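Local coordinates for sugar ABC transporter substrate-binding protein, BlMnBP1 (Bifidobacterium animalis subsp. lactis ATCC 27673, PDB 6I5R) that binds mannobiose and probably delivers manno-oligosaccharides to an ABC transporter that supports growth on beta-mannan, at residues A[204-209]-A[303-308]. Numbering follows the deposited sequence.
Sequences DQYIAG and MPFPIT
Tyr206 and Phe305 bring their aromatic rings together inside one lobe of the periplasmic-binding-protein fold, joining the loop between helices 197-201 and 209-212 to the chain that leaves strand 300-304. The contact is aromatic and apolar. The ring centroids lie 5.0 Å apart with planes inclined at 44°, an oblique pairing. One ortho carbon of each ring does most of the touching, Tyr206 CD2 standing 3.5 Å from Phe305 CD2. The same tyrosine carbon also rests 3.6 Å from Phe305 CB, so CD2 and CE2 of Tyr206 lie against CB of the phenylalanine as well as its ring. A chi1 of -168° swings the Phe305 ring to the side remote from its own amide nitrogen and toward the tyrosine, and the two side chains cross nearly at right angles.

Neighbouring residues shape the setting of the phenylalanine. Pro306 CD lies 3.3 Å above the plane of the Phe305 ring on one face, displaced toward the rim, while Ile307 CG1 lies in plane at the edge. Thr246 of helix 239-252 also packs against Phe305.

Polar interactions lie around the pair, with no hydrogen bond joining the two segments. The buried Tyr206 hydroxyl is hydrogen-bonded to Gly151 O of strand 139-155, which ties the ring to the sheet; the side chain of Tyr206 lies about 10 Å from a beta-D-mannopyranose unit of the bound sugar. Beyond Phe305 the chain folds into an inverse gamma turn centred on Pro306, closed by Ile307 N donating to Phe305 O at 2.8 Å.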
loop_
_atom_site.group_PDB
_atom_site.type_symbol
_atom_site.label_atom_id
_atom_site.label_comp_id
_atom_site.label_asym_id
_atom_site.label_seq_id
_atom_site.Cartn_x
_atom_site.Cartn_y
_atom_site.Cartn_z
ATOM N N ASP A 204 4.908 -5.933 5.174
ATOM C CA ASP A 204 5.070 -6.833 4.043
ATOM C C ASP A 204 5.412 -6.083 2.761
ATOM O O ASP A 204 5.818 -6.705 1.777
ATOM C CB ASP A 204 3.793 -7.644 3.792
ATOM C CG ASP A 204 3.504 -8.697 4.874
ATOM O OD1 ASP A 204 4.360 -8.963 5.738
ATOM O OD2 ASP A 204 2.401 -9.281 4.842
ATOM N N GLN A 205 5.245 -4.762 2.751
ATOM C CA GLN A 205 5.478 -3.987 1.546
ATOM C C GLN A 205 6.948 -3.783 1.255
ATOM O O GLN A 205 7.278 -3.268 0.183
ATOM C CB GLN A 205 4.798 -2.630 1.675
ATOM C CG GLN A 205 3.282 -2.749 1.772
ATOM C CD GLN A 205 2.586 -1.431 2.035
ATOM O OE1 GLN A 205 3.219 -0.383 2.150
ATOM N NE2 GLN A 205 1.255 -1.483 2.146
ATOM N N TYR A 206 7.824 -4.191 2.163
ATOM C CA TYR A 206 9.252 -3.933 2.024
ATOM C C TYR A 206 10.068 -5.158 1.670
ATOM O O TYR A 206 11.269 -5.027 1.381
ATOM C CB TYR A 206 9.808 -3.347 3.331
ATOM C CG TYR A 206 9.089 -2.091 3.699
ATOM C CD1 TYR A 206 7.855 -2.144 4.318
ATOM C CD2 TYR A 206 9.603 -0.867 3.391
ATOM C CE1 TYR A 206 7.157 -1.011 4.614
ATOM C CE2 TYR A 206 8.915 0.278 3.698
ATOM C CZ TYR A 206 7.694 0.207 4.325
ATOM O OH TYR A 206 6.995 1.366 4.609
ATOM N N ILE A 207 9.472 -6.344 1.704
ATOM C CA ILE A 207 10.289 -7.541 1.774
ATOM C C ILE A 207 10.725 -8.076 0.420
ATOM O O ILE A 207 11.535 -9.009 0.381
ATOM C CB ILE A 207 9.555 -8.679 2.500
ATOM C CG1 ILE A 207 8.277 -9.064 1.751
ATOM C CG2 ILE A 207 9.206 -8.260 3.917
ATOM C CD1 ILE A 207 7.812 -10.494 2.007
ATOM N N ALA A 208 10.209 -7.532 -0.687
ATOM C CA ALA A 208 10.511 -8.046 -2.014
ATOM C C ALA A 208 11.444 -7.087 -2.695
ATOM O O ALA A 208 12.678 -7.127 -2.449
ATOM C CB ALA A 208 9.187 -8.304 -2.761
ATOM N N GLY A 209 10.981 -6.218 -3.586
ATOM C CA GLY A 209 11.892 -5.352 -4.303
ATOM C C GLY A 209 12.785 -4.526 -3.395
ATOM O O GLY A 209 13.965 -4.338 -3.690
ATOM N N MET A 303 12.229 8.802 3.763
ATOM C CA MET A 303 13.474 8.153 3.408
ATOM C C MET A 303 13.226 6.742 2.923
ATOM O O MET A 303 12.205 6.124 3.252
ATOM C CB MET A 303 14.430 8.096 4.601
ATOM C CG MET A 303 13.845 7.410 5.810
ATOM S SD MET A 303 15.127 7.277 7.060
ATOM C CE MET A 303 15.565 5.600 6.822
ATOM N N PRO A 304 14.159 6.194 2.164
ATOM C CA PRO A 304 14.070 4.776 1.812
ATOM C C PRO A 304 14.157 3.914 3.059
ATOM O O PRO A 304 14.752 4.302 4.066
ATOM C CB PRO A 304 15.269 4.565 0.879
ATOM C CG PRO A 304 15.674 5.969 0.442
ATOM C CD PRO A 304 15.368 6.834 1.597
ATOM N N PHE A 305 13.544 2.741 2.992
ATOM C CA PHE A 305 13.740 1.757 4.042
ATOM C C PHE A 305 15.229 1.429 4.128
ATOM O O PHE A 305 15.899 1.321 3.099
ATOM C CB PHE A 305 12.934 0.470 3.774
ATOM C CG PHE A 305 12.879 -0.476 4.977
ATOM C CD1 PHE A 305 13.836 -1.470 5.140
ATOM C CD2 PHE A 305 11.906 -0.343 5.951
ATOM C CE1 PHE A 305 13.822 -2.301 6.236
ATOM C CE2 PHE A 305 11.891 -1.178 7.053
ATOM C CZ PHE A 305 12.854 -2.167 7.192
ATOM N N PRO A 306 15.768 1.252 5.316
ATOM C CA PRO A 306 17.233 1.105 5.461
ATOM C C PRO A 306 17.769 -0.289 5.159
ATOM O O PRO A 306 18.286 -0.994 6.012
ATOM C CB PRO A 306 17.454 1.510 6.924
ATOM C CG PRO A 306 16.161 1.121 7.601
ATOM C CD PRO A 306 15.079 1.344 6.616
ATOM N N ILE A 307 17.636 -0.685 3.902
ATOM C CA ILE A 307 18.326 -1.847 3.368
ATOM C C ILE A 307 19.078 -1.407 2.125
ATOM O O ILE A 307 18.562 -0.624 1.322
ATOM C CB ILE A 307 17.354 -3.004 3.040
ATOM C CG1 ILE A 307 16.882 -3.672 4.346
ATOM C CG2 ILE A 307 18.017 -4.066 2.185
ATOM C CD1 ILE A 307 15.844 -4.773 4.183
ATOM N N THR A 308 20.312 -1.871 2.010
ATOM C CA THR A 308 21.146 -1.665 0.836
ATOM C C THR A 308 21.460 -3.026 0.234
ATOM O O THR A 308 21.842 -3.962 0.948
ATOM C CB THR A 308 22.422 -0.912 1.193
ATOM O OG1 THR A 308 22.094 0.345 1.798
ATOM C CG2 THR A 308 23.273 -0.672 -0.052
#